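Local coordinates for protein (7,8-dihydro-6-hydroxymethylpterin-pyrophosphokinase) (PDB 1CBK) that probably transfers pyrophosphate from ATP to 6-hydroxymethyl-7,8-dihydropterin in folate biosynthesis, and here holds a dimethylated pterin analogue in its pocket, at residues A7-N11 with Q51-N56; S39-S43 with M155-N159; T32-S38 with A57-T63; L65-L71 with I98-G102. All coordinates share one frame; numbering follows the deposited sequence.

Contact 1. Residues A7-N11 with Q51-N56. With ROI (7,8-dihydro-7,7-dimethyl-6-hydroxypterin), chain D.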
loop_
_atom_site.group_PDB
_atom_site.type_symbol
_atom_site.label_atom_id
_atom_site.label_comp_id
_atom_site.label_asym_id
_atom_site.label_seq_id
_atom_site.Cartn_x
_atom_site.Cartn_y
_atom_site.Cartn_z
ATOM N N ALA A 7 -12.889 -5.008 5.217
ATOM C CA ALA A 7 -11.747 -5.130 6.121
ATOM C C ALA A 7 -12.024 -4.238 7.337
ATOM O O ALA A 7 -12.527 -3.122 7.190
ATOM C CB ALA A 7 -10.444 -4.680 5.413
ATOM N N LEU A 8 -11.741 -4.752 8.530
ATOM C CA LEU A 8 -11.941 -3.990 9.768
ATOM C C LEU A 8 -10.641 -3.957 10.572
ATOM O O LEU A 8 -9.963 -4.970 10.698
ATOM C CB LEU A 8 -13.044 -4.621 10.651
ATOM C CG LEU A 8 -14.446 -4.926 10.115
ATOM C CD1 LEU A 8 -14.472 -6.289 9.426
ATOM C CD2 LEU A 8 -15.428 -4.872 11.275
ATOM N N GLY A 9 -10.341 -2.813 11.171
ATOM C CA GLY A 9 -9.133 -2.705 11.978
ATOM C C GLY A 9 -9.313 -1.684 13.085
ATOM O O GLY A 9 -10.115 -0.762 12.944
ATOM N N SER A 10 -8.611 -1.865 14.199
ATOM C CA SER A 10 -8.703 -0.922 15.327
ATOM C C SER A 10 -7.554 -1.142 16.267
ATOM O O SER A 10 -7.101 -2.276 16.424
ATOM C CB SER A 10 -10.009 -1.141 16.124
ATOM O OG SER A 10 -10.011 -0.445 17.380
ATOM N N ASN A 11 -7.046 -0.075 16.865
ATOM C CA ASN A 11 -5.995 -0.233 17.869
ATOM C C ASN A 11 -6.204 0.752 19.037
ATOM O O ASN A 11 -5.289 0.986 19.826
ATOM C CB ASN A 11 -4.563 -0.102 17.293
ATOM C CG ASN A 11 -4.149 1.331 17.003
ATOM O OD1 ASN A 11 -4.972 2.204 16.716
ATOM N ND2 ASN A 11 -2.849 1.562 17.006
ATOM N N GLN A 51 2.683 2.777 18.747
ATOM C CA GLN A 51 1.217 2.752 18.849
ATOM C C GLN A 51 0.847 1.324 19.205
ATOM O O GLN A 51 1.672 0.411 19.032
ATOM C CB GLN A 51 0.544 3.194 17.541
ATOM C CG GLN A 51 0.759 2.278 16.362
ATOM C CD GLN A 51 0.077 2.813 15.109
ATOM O OE1 GLN A 51 -1.114 3.132 15.129
ATOM N NE2 GLN A 51 0.843 2.958 14.034
ATOM N N PRO A 52 -0.359 1.109 19.760
ATOM C CA PRO A 52 -0.687 -0.275 20.105
ATOM C C PRO A 52 -0.862 -1.183 18.881
ATOM O O PRO A 52 -1.123 -0.707 17.765
ATOM C CB PRO A 52 -2.005 -0.133 20.881
ATOM C CG PRO A 52 -1.983 1.308 21.385
ATOM C CD PRO A 52 -1.412 2.043 20.222
ATOM N N ASP A 53 -0.717 -2.482 19.101
ATOM C CA ASP A 53 -0.928 -3.466 18.051
ATOM C C ASP A 53 -2.402 -3.376 17.662
ATOM O O ASP A 53 -3.265 -3.079 18.505
ATOM C CB ASP A 53 -0.662 -4.868 18.582
ATOM C CG ASP A 53 0.819 -5.205 18.670
ATOM O OD1 ASP A 53 1.666 -4.401 18.220
ATOM O OD2 ASP A 53 1.119 -6.300 19.188
ATOM N N TYR A 54 -2.700 -3.705 16.408
ATOM C CA TYR A 54 -4.064 -3.651 15.906
ATOM C C TYR A 54 -4.777 -4.965 16.030
ATOM O O TYR A 54 -4.133 -6.007 16.209
ATOM C CB TYR A 54 -4.050 -3.287 14.423
ATOM C CG TYR A 54 -3.838 -1.825 14.152
ATOM C CD1 TYR A 54 -2.566 -1.237 14.276
ATOM C CD2 TYR A 54 -4.905 -1.025 13.771
ATOM C CE1 TYR A 54 -2.387 0.137 14.010
ATOM C CE2 TYR A 54 -4.735 0.337 13.509
ATOM C CZ TYR A 54 -3.488 0.908 13.625
ATOM O OH TYR A 54 -3.376 2.238 13.356
ATOM N N VAL A 55 -6.111 -4.909 16.003
ATOM C CA VAL A 55 -6.943 -6.120 15.973
ATOM C C VAL A 55 -7.631 -5.976 14.589
ATOM O O VAL A 55 -8.194 -4.909 14.272
ATOM C CB VAL A 55 -7.956 -6.234 17.139
ATOM C CG1 VAL A 55 -8.783 -7.528 16.991
ATOM C CG2 VAL A 55 -7.212 -6.293 18.468
ATOM N N ASN A 56 -7.467 -7.005 13.753
ATOM C CA ASN A 56 -7.975 -7.019 12.389
ATOM C C ASN A 56 -8.873 -8.196 12.045
ATOM O O ASN A 56 -8.738 -9.271 12.607
ATOM C CB ASN A 56 -6.798 -7.039 11.394
ATOM C CG ASN A 56 -6.083 -5.704 11.301
ATOM O OD1 ASN A 56 -4.980 -5.546 11.813
ATOM N ND2 ASN A 56 -6.686 -4.758 10.610
HETATM N N1 ROI D . -1.634 -1.606 11.036
HETATM C C2 ROI D . -2.263 -2.797 11.324
HETATM N N2 ROI D . -1.501 -3.807 11.825
HETATM N N3 ROI D . -3.589 -2.998 11.132
HETATM C C4 ROI D . -4.390 -2.036 10.623
HETATM O O4 ROI D . -5.613 -2.195 10.481
HETATM C C4A ROI D . -3.799 -0.785 10.251
HETATM N N5 ROI D . -4.530 0.161 9.738
HETATM C C6 ROI D . -4.036 1.392 9.360
HETATM C C7 ROI D . -2.500 1.618 9.381
HETATM C C16 ROI D . -1.890 1.441 7.937
HETATM C C15 ROI D . -2.156 2.985 9.987
HETATM N N8 ROI D . -1.781 0.582 10.184
HETATM C C8A ROI D . -2.357 -0.633 10.508
HETATM O O9 ROI D . -4.908 2.248 9.004
#
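Asn11 lies flat on the ring of Tyr54, their planes only 7° apart, with CB over the middle of the ring and 3.5 Å from its centroid. The opposite ring face carries the bound 7,8-dihydro-7,7-dimethyl-6-hydroxypterin, Tyr54 CG coming within 3.2 Å of ROI N3, so the tyrosine is a flat filling between an amide and a pterin. Asn56 grips the pterin with both ends of its amide: OD1 accepts from ROI N3 at 3.0 Å and ND2 donates to ROI O4 at 2.8 Å, both bonds nearly straight. Asparagine suits this place because one short group both gives and takes.

The second shell fixes these groups. Asn56 ND2 also donates to Leu8 O (3.3 Å) on the neighbouring strand. Asn11 is held flat by ND2, which gives Pro52 O a straight bond of 3.0 Å and Gln51 OE1 a weak one, while its OD1 accepts from Arg92 N. Gly9, with no side chain, suits the place opposite Asn56, where its CA comes 3.5 Å from Asn56 ND2 and 3.9 Å from ROI O4. Behind the pocket, Ser10 and Val55 form an antiparallel hydrogen-bonded pair. Their side chains leave the sheet on the other face, where both meet Pro15 of helix 15-27, while strands 95-101 and 32-43 flank this central pair of strands.

Contact 2. Residues S39-S43 with M155-N159. With ROI (7,8-dihydro-7,7-dimethyl-6-hydroxypterin), chain D.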
loop_
_atom_site.group_PDB
_atom_site.type_symbol
_atom_site.label_atom_id
_atom_site.label_comp_id
_atom_site.label_asym_id
_atom_site.label_seq_id
_atom_site.Cartn_x
_atom_site.Cartn_y
_atom_site.Cartn_z
ATOM N N SER A 39 -11.445 -14.901 11.851
ATOM C CA SER A 39 -10.985 -14.819 13.241
ATOM C C SER A 39 -10.436 -13.391 13.401
ATOM O O SER A 39 -10.235 -12.681 12.402
ATOM C CB SER A 39 -9.828 -15.796 13.460
ATOM O OG SER A 39 -10.231 -17.145 13.298
ATOM N N PHE A 40 -10.216 -12.962 14.645
ATOM C CA PHE A 40 -9.666 -11.638 14.935
ATOM C C PHE A 40 -8.154 -11.875 15.092
ATOM O O PHE A 40 -7.732 -12.804 15.807
ATOM C CB PHE A 40 -10.247 -11.079 16.237
ATOM C CG PHE A 40 -11.648 -10.517 16.116
ATOM C CD1 PHE A 40 -12.459 -10.802 15.019
ATOM C CD2 PHE A 40 -12.169 -9.709 17.133
ATOM C CE1 PHE A 40 -13.771 -10.300 14.935
ATOM C CE2 PHE A 40 -13.482 -9.202 17.068
ATOM C CZ PHE A 40 -14.281 -9.498 15.968
ATOM N N TYR A 41 -7.344 -11.039 14.441
ATOM C CA TYR A 41 -5.891 -11.200 14.470
ATOM C C TYR A 41 -5.257 -9.970 15.058
ATOM O O TYR A 41 -5.582 -8.882 14.604
ATOM C CB TYR A 41 -5.328 -11.359 13.043
ATOM C CG TYR A 41 -5.745 -12.632 12.343
ATOM C CD1 TYR A 41 -7.000 -12.738 11.738
ATOM C CD2 TYR A 41 -4.907 -13.743 12.344
ATOM C CE1 TYR A 41 -7.420 -13.930 11.155
ATOM C CE2 TYR A 41 -5.315 -14.943 11.762
ATOM C CZ TYR A 41 -6.566 -15.027 11.180
ATOM O OH TYR A 41 -6.993 -16.219 10.650
ATOM N N LYS A 42 -4.361 -10.161 16.037
ATOM C CA LYS A 42 -3.622 -9.060 16.670
ATOM C C LYS A 42 -2.346 -8.951 15.824
ATOM O O LYS A 42 -1.559 -9.902 15.740
ATOM C CB LYS A 42 -3.295 -9.389 18.127
ATOM C CG LYS A 42 -2.604 -8.241 18.900
ATOM C CD LYS A 42 -2.645 -8.531 20.396
ATOM C CE LYS A 42 -2.150 -7.367 21.243
ATOM N NZ LYS A 42 -0.674 -7.400 21.480
ATOM N N SER A 43 -2.131 -7.791 15.222
ATOM C CA SER A 43 -1.004 -7.613 14.334
ATOM C C SER A 43 -0.154 -6.400 14.678
ATOM O O SER A 43 -0.648 -5.419 15.226
ATOM C CB SER A 43 -1.544 -7.462 12.905
ATOM O OG SER A 43 -2.426 -6.343 12.822
ATOM N N MET A 155 1.240 -12.891 13.386
ATOM C CA MET A 155 -0.003 -12.384 13.973
ATOM C C MET A 155 -0.564 -13.399 14.951
ATOM O O MET A 155 -0.343 -14.613 14.792
ATOM C CB MET A 155 -1.032 -12.061 12.894
ATOM C CG MET A 155 -0.555 -11.042 11.880
ATOM S SD MET A 155 -1.891 -10.456 10.796
ATOM C CE MET A 155 -2.303 -11.974 9.898
ATOM N N ILE A 156 -1.251 -12.909 15.982
ATOM C CA ILE A 156 -1.840 -13.793 16.983
ATOM C C ILE A 156 -3.320 -13.953 16.685
ATOM O O ILE A 156 -4.036 -12.960 16.593
ATOM C CB ILE A 156 -1.721 -13.205 18.422
ATOM C CG1 ILE A 156 -0.252 -12.931 18.776
ATOM C CG2 ILE A 156 -2.368 -14.141 19.425
ATOM C CD1 ILE A 156 0.636 -14.163 18.696
ATOM N N LYS A 157 -3.777 -15.187 16.506
ATOM C CA LYS A 157 -5.196 -15.422 16.266
ATOM C C LYS A 157 -5.886 -15.442 17.637
ATOM O O LYS A 157 -5.723 -16.384 18.410
ATOM C CB LYS A 157 -5.398 -16.744 15.546
ATOM C CG LYS A 157 -6.831 -17.175 15.503
ATOM C CD LYS A 157 -7.228 -17.724 14.154
ATOM C CE LYS A 157 -6.410 -18.888 13.723
ATOM N NZ LYS A 157 -7.231 -19.764 12.851
ATOM N N LEU A 158 -6.658 -14.398 17.927
ATOM C CA LEU A 158 -7.333 -14.256 19.217
ATOM C C LEU A 158 -8.500 -15.204 19.434
ATOM O O LEU A 158 -8.901 -15.942 18.533
ATOM C CB LEU A 158 -7.810 -12.815 19.385
ATOM C CG LEU A 158 -6.739 -11.738 19.211
ATOM C CD1 LEU A 158 -7.378 -10.351 19.269
ATOM C CD2 LEU A 158 -5.630 -11.917 20.268
ATOM N N ASN A 159 -9.074 -15.152 20.628
ATOM C CA ASN A 159 -10.235 -15.989 20.950
ATOM C C ASN A 159 -11.019 -15.516 22.177
ATOM O O ASN A 159 -10.604 -15.820 23.286
ATOM C CB ASN A 159 -9.783 -17.446 21.202
ATOM C CG ASN A 159 -10.883 -18.316 21.819
ATOM O OD1 ASN A 159 -10.629 -19.085 22.747
ATOM N ND2 ASN A 159 -12.103 -18.207 21.296
HETATM N N1 ROI D . -1.634 -1.606 11.036
HETATM C C2 ROI D . -2.263 -2.797 11.324
HETATM N N2 ROI D . -1.501 -3.807 11.825
HETATM N N3 ROI D . -3.589 -2.998 11.132
HETATM C C4 ROI D . -4.390 -2.036 10.623
HETATM O O4 ROI D . -5.613 -2.195 10.481
HETATM C C4A ROI D . -3.799 -0.785 10.251
HETATM N N5 ROI D . -4.530 0.161 9.738
HETATM C C6 ROI D . -4.036 1.392 9.360
HETATM C C7 ROI D . -2.500 1.618 9.381
HETATM C C16 ROI D . -1.890 1.441 7.937
HETATM C C15 ROI D . -2.156 2.985 9.987
HETATM N N8 ROI D . -1.781 0.582 10.184
HETATM C C8A ROI D . -2.357 -0.633 10.508
HETATM O O9 ROI D . -4.908 2.248 9.004
HETATM O O HOH W 1 -10.904 -14.814 16.616
#
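Ser43 turns OG between its own backbone N and carbonyl carbon (chi1 59°), bringing the hydroxyl oxygen to ROI N2; its CB rests against Met155 SD, 3.7 Å away. Met155 runs out from its backbone and then bends at the sulfur (chi3 -65°), and the bend carries CE to Tyr41 CD2 at 4.0 Å. A flexible thioether fits well between a small serine and a broad ring. Met155 also rests on Phe123 and Val126 of helix 122-131.

The backbones pair as antiparallel strands. Lys42 and Ile156 form the hydrogen-bonded pair, with Lys42 N to Ile156 O at 2.9 Å and Ile156 N to Lys42 O at 3.0 Å. Leu158 N prolongs the pairing to Phe40 O, and a water then bridges Phe40 N and Leu158 O. Tyr41 and Lys157 run side by side, and the lysine's aliphatic part touches both Ser39 and the tyrosine, Lys157 CD lying 3.2 Å from Ser39 OG and 3.8 Å from Tyr41 OH. Lys42 sends its amine away to a salt bridge with Asp53.

ROI N2 donates to Ser43 OG in a bond of 2.9 Å at 166°, so the serine oxygen acts as acceptor for the pterin amino group. Glu130 of helix 122-131 gathers three polar ends, chiefly from 39-43: Ser39 OG makes a hydrogen bond, Tyr41 OH a weak one and Lys157 NZ a long, weak ion pair. The C-terminal segment is therefore joined to this helix mainly by the apolar packing of Met155.

Contact 3. Residues T32-S38 with A57-T63; sequences THLVTTS and AVAKIET
Lys60, Glu62 and Thr32 lose the most surface in this antiparallel pairing of two strands of a hairpin. Lys60 stands at a classic beta bulge, facing both Val35 and Thr36. Its carbonyl oxygen takes a bond of 2.8 Å from Val35 N and a weak one from Thr36 N, while Lys60 N gives Thr36 O a nearly straight bond of 2.8 Å. Its side chain is fully extended, with CB lying 3.9 Å from Thr36 CG2. A long lysine suits this place because its methylenes can lie along the neighbouring strand while the amine continues past them.

Glu62 shares that face. At the bulge the CB of Val35 points toward the partner strand, and Val35 CG2 lies 3.5 Å from Glu62 CG. His33 runs alongside Glu62, the carboxylate oxygen OE1 standing near the edge of the imidazole, 3.9 Å from His33 CD2.

Thr32 lies on the other face, paired with Thr63. With OG1 beside the backbone N (chi1 -52°), Thr32 OG1 lies 2.9 Å from Thr63 OG1; the first also bonds Ser30 O and the second Asn31 O. Thr32 CG2 touches Ile61 CD1 at 3.8 Å. Next along this face, Leu34 CD1 touches both Ala59 CB and Ile61 CG2. Near the far end Ser38 OG accepts a hydrogen bond from Val58 N in place of a backbone oxygen.

The face bearing Leu34, Ala59 and Ile61 thus packs on helix 15-27, with threonines at its ends, whereas the charged and polar Lys60, Glu62 and His33 lie on the other.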
loop_
_atom_site.group_PDB
_atom_site.type_symbol
_atom_site.label_atom_id
_atom_site.label_comp_id
_atom_site.label_asym_id
_atom_site.label_seq_id
_atom_site.Cartn_x
_atom_site.Cartn_y
_atom_site.Cartn_z
ATOM N N THR A 32 -28.806 -6.218 3.415
ATOM C CA THR A 32 -27.458 -6.733 3.591
ATOM C C THR A 32 -27.528 -7.870 4.591
ATOM O O THR A 32 -28.323 -7.835 5.526
ATOM C CB THR A 32 -26.536 -5.617 4.110
ATOM O OG1 THR A 32 -26.658 -4.467 3.257
ATOM C CG2 THR A 32 -25.074 -6.075 4.174
ATOM N N HIS A 33 -26.758 -8.919 4.329
ATOM C CA HIS A 33 -26.694 -10.090 5.192
ATOM C C HIS A 33 -25.219 -10.372 5.465
ATOM O O HIS A 33 -24.441 -10.484 4.518
ATOM C CB HIS A 33 -27.315 -11.312 4.492
ATOM C CG HIS A 33 -27.112 -12.600 5.234
ATOM N ND1 HIS A 33 -27.472 -12.760 6.560
ATOM C CD2 HIS A 33 -26.522 -13.763 4.866
ATOM C CE1 HIS A 33 -27.107 -13.957 6.977
ATOM N NE2 HIS A 33 -26.524 -14.588 5.971
ATOM N N LEU A 34 -24.842 -10.428 6.738
ATOM C CA LEU A 34 -23.469 -10.743 7.131
ATOM C C LEU A 34 -23.347 -12.248 7.041
ATOM O O LEU A 34 -23.985 -12.972 7.809
ATOM C CB LEU A 34 -23.188 -10.281 8.575
ATOM C CG LEU A 34 -21.830 -10.632 9.216
ATOM C CD1 LEU A 34 -20.728 -9.995 8.379
ATOM C CD2 LEU A 34 -21.761 -10.097 10.658
ATOM N N VAL A 35 -22.541 -12.733 6.099
ATOM C CA VAL A 35 -22.398 -14.175 5.919
ATOM C C VAL A 35 -21.452 -14.851 6.895
ATOM O O VAL A 35 -21.786 -15.874 7.482
ATOM C CB VAL A 35 -21.985 -14.526 4.476
ATOM C CG1 VAL A 35 -21.883 -16.033 4.315
ATOM C CG2 VAL A 35 -22.978 -13.958 3.508
ATOM N N THR A 36 -20.245 -14.319 7.022
ATOM C CA THR A 36 -19.266 -14.909 7.917
ATOM C C THR A 36 -18.210 -13.840 8.174
ATOM O O THR A 36 -18.136 -12.853 7.441
ATOM C CB THR A 36 -18.637 -16.202 7.276
ATOM O OG1 THR A 36 -17.834 -16.893 8.242
ATOM C CG2 THR A 36 -17.785 -15.859 6.070
ATOM N N THR A 37 -17.431 -14.039 9.234
ATOM C CA THR A 37 -16.367 -13.142 9.646
ATOM C C THR A 37 -15.173 -14.033 9.996
ATOM O O THR A 37 -15.339 -15.102 10.590
ATOM C CB THR A 37 -16.766 -12.330 10.915
ATOM O OG1 THR A 37 -18.008 -11.654 10.677
ATOM C CG2 THR A 37 -15.677 -11.297 11.267
ATOM N N SER A 38 -13.986 -13.605 9.597
ATOM C CA SER A 38 -12.774 -14.336 9.890
ATOM C C SER A 38 -12.506 -14.228 11.402
ATOM O O SER A 38 -13.257 -13.561 12.122
ATOM C CB SER A 38 -11.611 -13.649 9.177
ATOM O OG SER A 38 -11.409 -12.346 9.730
ATOM N N ALA A 57 -9.773 -7.982 11.092
ATOM C CA ALA A 57 -10.671 -9.031 10.639
ATOM C C ALA A 57 -11.187 -8.628 9.270
ATOM O O ALA A 57 -10.948 -7.505 8.801
ATOM C CB ALA A 57 -11.851 -9.236 11.623
ATOM N N VAL A 58 -11.845 -9.580 8.617
ATOM C CA VAL A 58 -12.449 -9.377 7.294
ATOM C C VAL A 58 -13.813 -10.045 7.393
ATOM O O VAL A 58 -13.918 -11.175 7.888
ATOM C CB VAL A 58 -11.624 -10.051 6.117
ATOM C CG1 VAL A 58 -12.371 -9.879 4.775
ATOM C CG2 VAL A 58 -10.229 -9.401 5.977
ATOM N N ALA A 59 -14.843 -9.330 6.957
ATOM C CA ALA A 59 -16.214 -9.836 6.968
ATOM C C ALA A 59 -16.733 -10.023 5.538
ATOM O O ALA A 59 -16.387 -9.252 4.629
ATOM C CB ALA A 59 -17.125 -8.859 7.734
ATOM N N LYS A 60 -17.556 -11.043 5.344
ATOM C CA LYS A 60 -18.139 -11.325 4.039
ATOM C C LYS A 60 -19.612 -11.004 4.119
ATOM O O LYS A 60 -20.300 -11.468 5.047
ATOM C CB LYS A 60 -17.961 -12.808 3.699
ATOM C CG LYS A 60 -18.602 -13.265 2.379
ATOM C CD LYS A 60 -18.452 -14.796 2.204
ATOM C CE LYS A 60 -19.133 -15.277 0.946
ATOM N NZ LYS A 60 -18.906 -16.740 0.711
ATOM N N ILE A 61 -20.106 -10.192 3.187
ATOM C CA ILE A 61 -21.528 -9.836 3.176
ATOM C C ILE A 61 -22.148 -10.058 1.793
ATOM O O ILE A 61 -21.429 -10.136 0.803
ATOM C CB ILE A 61 -21.803 -8.338 3.559
ATOM C CG1 ILE A 61 -21.125 -7.387 2.569
ATOM C CG2 ILE A 61 -21.422 -8.043 5.030
ATOM C CD1 ILE A 61 -21.577 -5.937 2.728
ATOM N N GLU A 62 -23.485 -10.157 1.753
ATOM C CA GLU A 62 -24.273 -10.308 0.523
ATOM C C GLU A 62 -25.157 -9.097 0.632
ATOM O O GLU A 62 -25.877 -8.941 1.623
ATOM C CB GLU A 62 -25.103 -11.588 0.558
ATOM C CG GLU A 62 -24.225 -12.849 0.462
ATOM C CD GLU A 62 -24.967 -14.192 0.650
ATOM O OE1 GLU A 62 -26.168 -14.211 1.034
ATOM O OE2 GLU A 62 -24.316 -15.240 0.412
ATOM N N THR A 63 -25.043 -8.180 -0.319
ATOM C CA THR A 63 -25.813 -6.963 -0.260
ATOM C C THR A 63 -26.412 -6.548 -1.595
ATOM O O THR A 63 -25.940 -6.951 -2.677
ATOM C CB THR A 63 -24.924 -5.801 0.296
ATOM O OG1 THR A 63 -25.721 -4.638 0.542
ATOM C CG2 THR A 63 -23.832 -5.426 -0.685
#

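Contact 4. Residues L65-L71 with I98-G102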
loop_
_atom_site.group_PDB
_atom_site.type_symbol
_atom_site.label_atom_id
_atom_site.label_comp_id
_atom_site.label_asym_id
_atom_site.label_seq_id
_atom_site.Cartn_x
_atom_site.Cartn_y
_atom_site.Cartn_z
ATOM N N LEU A 65 -27.058 -3.200 -1.740
ATOM C CA LEU A 65 -26.686 -1.786 -1.702
ATOM C C LEU A 65 -25.663 -1.547 -2.819
ATOM O O LEU A 65 -24.832 -2.423 -3.100
ATOM C CB LEU A 65 -26.047 -1.400 -0.339
ATOM C CG LEU A 65 -26.862 -1.488 0.972
ATOM C CD1 LEU A 65 -25.998 -1.137 2.193
ATOM C CD2 LEU A 65 -28.068 -0.572 0.912
ATOM N N SER A 66 -25.759 -0.397 -3.484
ATOM C CA SER A 66 -24.815 -0.030 -4.545
ATOM C C SER A 66 -23.475 0.268 -3.846
ATOM O O SER A 66 -23.427 0.438 -2.617
ATOM C CB SER A 66 -25.321 1.209 -5.287
ATOM O OG SER A 66 -25.156 2.366 -4.494
ATOM N N PRO A 67 -22.371 0.342 -4.606
ATOM C CA PRO A 67 -21.082 0.620 -3.958
ATOM C C PRO A 67 -21.057 1.903 -3.119
ATOM O O PRO A 67 -20.558 1.896 -2.003
ATOM C CB PRO A 67 -20.110 0.714 -5.146
ATOM C CG PRO A 67 -20.715 -0.188 -6.161
ATOM C CD PRO A 67 -22.201 0.066 -6.048
ATOM N N LEU A 68 -21.581 2.999 -3.660
ATOM C CA LEU A 68 -21.584 4.262 -2.929
ATOM C C LEU A 68 -22.533 4.278 -1.724
ATOM O O LEU A 68 -22.259 4.966 -0.742
ATOM C CB LEU A 68 -21.844 5.447 -3.860
ATOM C CG LEU A 68 -20.694 5.796 -4.816
ATOM C CD1 LEU A 68 -21.125 6.928 -5.751
ATOM C CD2 LEU A 68 -19.435 6.197 -4.056
ATOM N N LYS A 69 -23.626 3.515 -1.784
ATOM C CA LYS A 69 -24.550 3.464 -0.661
ATOM C C LYS A 69 -23.948 2.608 0.454
ATOM O O LYS A 69 -24.129 2.903 1.634
ATOM C CB LYS A 69 -25.923 2.954 -1.091
ATOM C CG LYS A 69 -26.650 3.974 -1.947
ATOM C CD LYS A 69 -28.124 3.655 -2.047
ATOM C CE LYS A 69 -28.879 4.608 -2.971
ATOM N NZ LYS A 69 -30.351 4.316 -2.929
ATOM N N LEU A 70 -23.235 1.546 0.074
ATOM C CA LEU A 70 -22.555 0.708 1.046
ATOM C C LEU A 70 -21.484 1.581 1.737
ATOM O O LEU A 70 -21.326 1.502 2.961
ATOM C CB LEU A 70 -21.908 -0.503 0.369
ATOM C CG LEU A 70 -21.078 -1.430 1.275
ATOM C CD1 LEU A 70 -21.968 -1.988 2.416
ATOM C CD2 LEU A 70 -20.472 -2.572 0.424
ATOM N N LEU A 71 -20.750 2.394 0.968
ATOM C CA LEU A 71 -19.735 3.288 1.535
ATOM C C LEU A 71 -20.403 4.270 2.519
ATOM O O LEU A 71 -19.887 4.491 3.623
ATOM C CB LEU A 71 -18.977 4.098 0.445
ATOM C CG LEU A 71 -17.904 5.080 0.997
ATOM C CD1 LEU A 71 -16.841 4.313 1.773
ATOM C CD2 LEU A 71 -17.240 5.903 -0.111
ATOM N N ILE A 98 -14.002 -1.212 2.121
ATOM C CA ILE A 98 -14.554 -2.154 1.148
ATOM C C ILE A 98 -13.369 -2.700 0.333
ATOM O O ILE A 98 -12.694 -1.959 -0.374
ATOM C CB ILE A 98 -15.550 -1.483 0.168
ATOM C CG1 ILE A 98 -16.708 -0.821 0.918
ATOM C CG2 ILE A 98 -16.102 -2.553 -0.782
ATOM C CD1 ILE A 98 -17.461 0.231 0.103
ATOM N N LEU A 99 -13.064 -3.978 0.509
ATOM C CA LEU A 99 -11.957 -4.603 -0.205
ATOM C C LEU A 99 -12.399 -5.021 -1.597
ATOM O O LEU A 99 -11.707 -4.770 -2.580
ATOM C CB LEU A 99 -11.486 -5.855 0.520
ATOM C CG LEU A 99 -10.860 -5.802 1.906
ATOM C CD1 LEU A 99 -10.594 -7.247 2.381
ATOM C CD2 LEU A 99 -9.541 -5.009 1.846
ATOM N N LEU A 100 -13.564 -5.656 -1.660
ATOM C CA LEU A 100 -14.107 -6.192 -2.911
ATOM C C LEU A 100 -15.611 -6.017 -2.955
ATOM O O LEU A 100 -16.289 -6.126 -1.928
ATOM C CB LEU A 100 -13.791 -7.692 -3.002
ATOM C CG LEU A 100 -12.300 -8.056 -2.963
ATOM C CD1 LEU A 100 -12.135 -9.546 -2.678
ATOM C CD2 LEU A 100 -11.590 -7.630 -4.270
ATOM N N TYR A 101 -16.119 -5.749 -4.153
ATOM C CA TYR A 101 -17.542 -5.564 -4.387
ATOM C C TYR A 101 -17.813 -6.419 -5.614
ATOM O O TYR A 101 -17.685 -5.957 -6.756
ATOM C CB TYR A 101 -17.869 -4.092 -4.674
ATOM C CG TYR A 101 -19.360 -3.823 -4.817
ATOM C CD1 TYR A 101 -20.139 -3.513 -3.703
ATOM C CD2 TYR A 101 -19.989 -3.911 -6.065
ATOM C CE1 TYR A 101 -21.524 -3.297 -3.822
ATOM C CE2 TYR A 101 -21.362 -3.701 -6.193
ATOM C CZ TYR A 101 -22.121 -3.398 -5.073
ATOM O OH TYR A 101 -23.475 -3.230 -5.201
ATOM N N GLY A 102 -18.164 -7.676 -5.363
ATOM C CA GLY A 102 -18.398 -8.620 -6.439
ATOM C C GLY A 102 -17.057 -8.725 -7.140
ATOM O O GLY A 102 -15.995 -8.731 -6.508
#
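Ile98 CD1 forms the apolar centre, touching Leu70 CD2 at 4.1 Å and Leu71 CB at 4.2 Å, and thus pushing into the first turn of helix 67-80. Leucine and isoleucine suit the place because their branches fill the gap between a helix and a strand whose axes lie 10.9 Å apart. Leu70 holds CG anti to its backbone nitrogen (chi1 176°), a posture that aims CD2 at the strand, where it also meets the edge of the Tyr101 ring.

Farther out, Pro67 covers one face of that ring. Its CG sits 3.6 Å from the ring centroid and 14° off the normal, a CH-pi contact in which the rigid pyrrolidine crosses the tyrosine at about a right angle. Proline fits the first turn of a helix as well, where its missing N-H costs nothing.

The polar edge is the phenol. Tyr101 OH donates to Leu65 O at 2.6 Å, with the oxygen lying in the plane of the ring, so the tyrosine pins the residues leading into the helix. Ser66 is the N-cap: its OG accepts a weak bond from Lys69 N, while Leu70 N reaches Ser66 O at 2.9 Å.

Strand 95-101 is an outermost strand of the sheet within this chain, and the helix packs on the face bearing Ile98 and Tyr101. Leu70 extends the packing to Ile61 of strand 54-63, and Tyr101 reaches Ile2 of strand 2-10.

How the contacts relate
Contacts 1, 3 and 2, in that order, are successive pairings across one antiparallel sheet, and contact 4 lays a helix against its edge strand. Contacts 1 and 2, with centres 10 Å apart, build the pterin site together: Asn56 OD1 lies 2.9 Å from Ser43 OG, so the residues binding the ligand from two strands also bind each other. Contact 3 pairs strands 54-63 and 32-43 farther from the pocket, its centre about 18 Å from those of both contacts; the side chain of Ala57 is still about 9 Å from the ligand. Contact 4 meets contact 3 through Ile61 CD1 and Leu70 CD1, 4.0 Å apart, but its centre lies about 22 Å from that of contact 1.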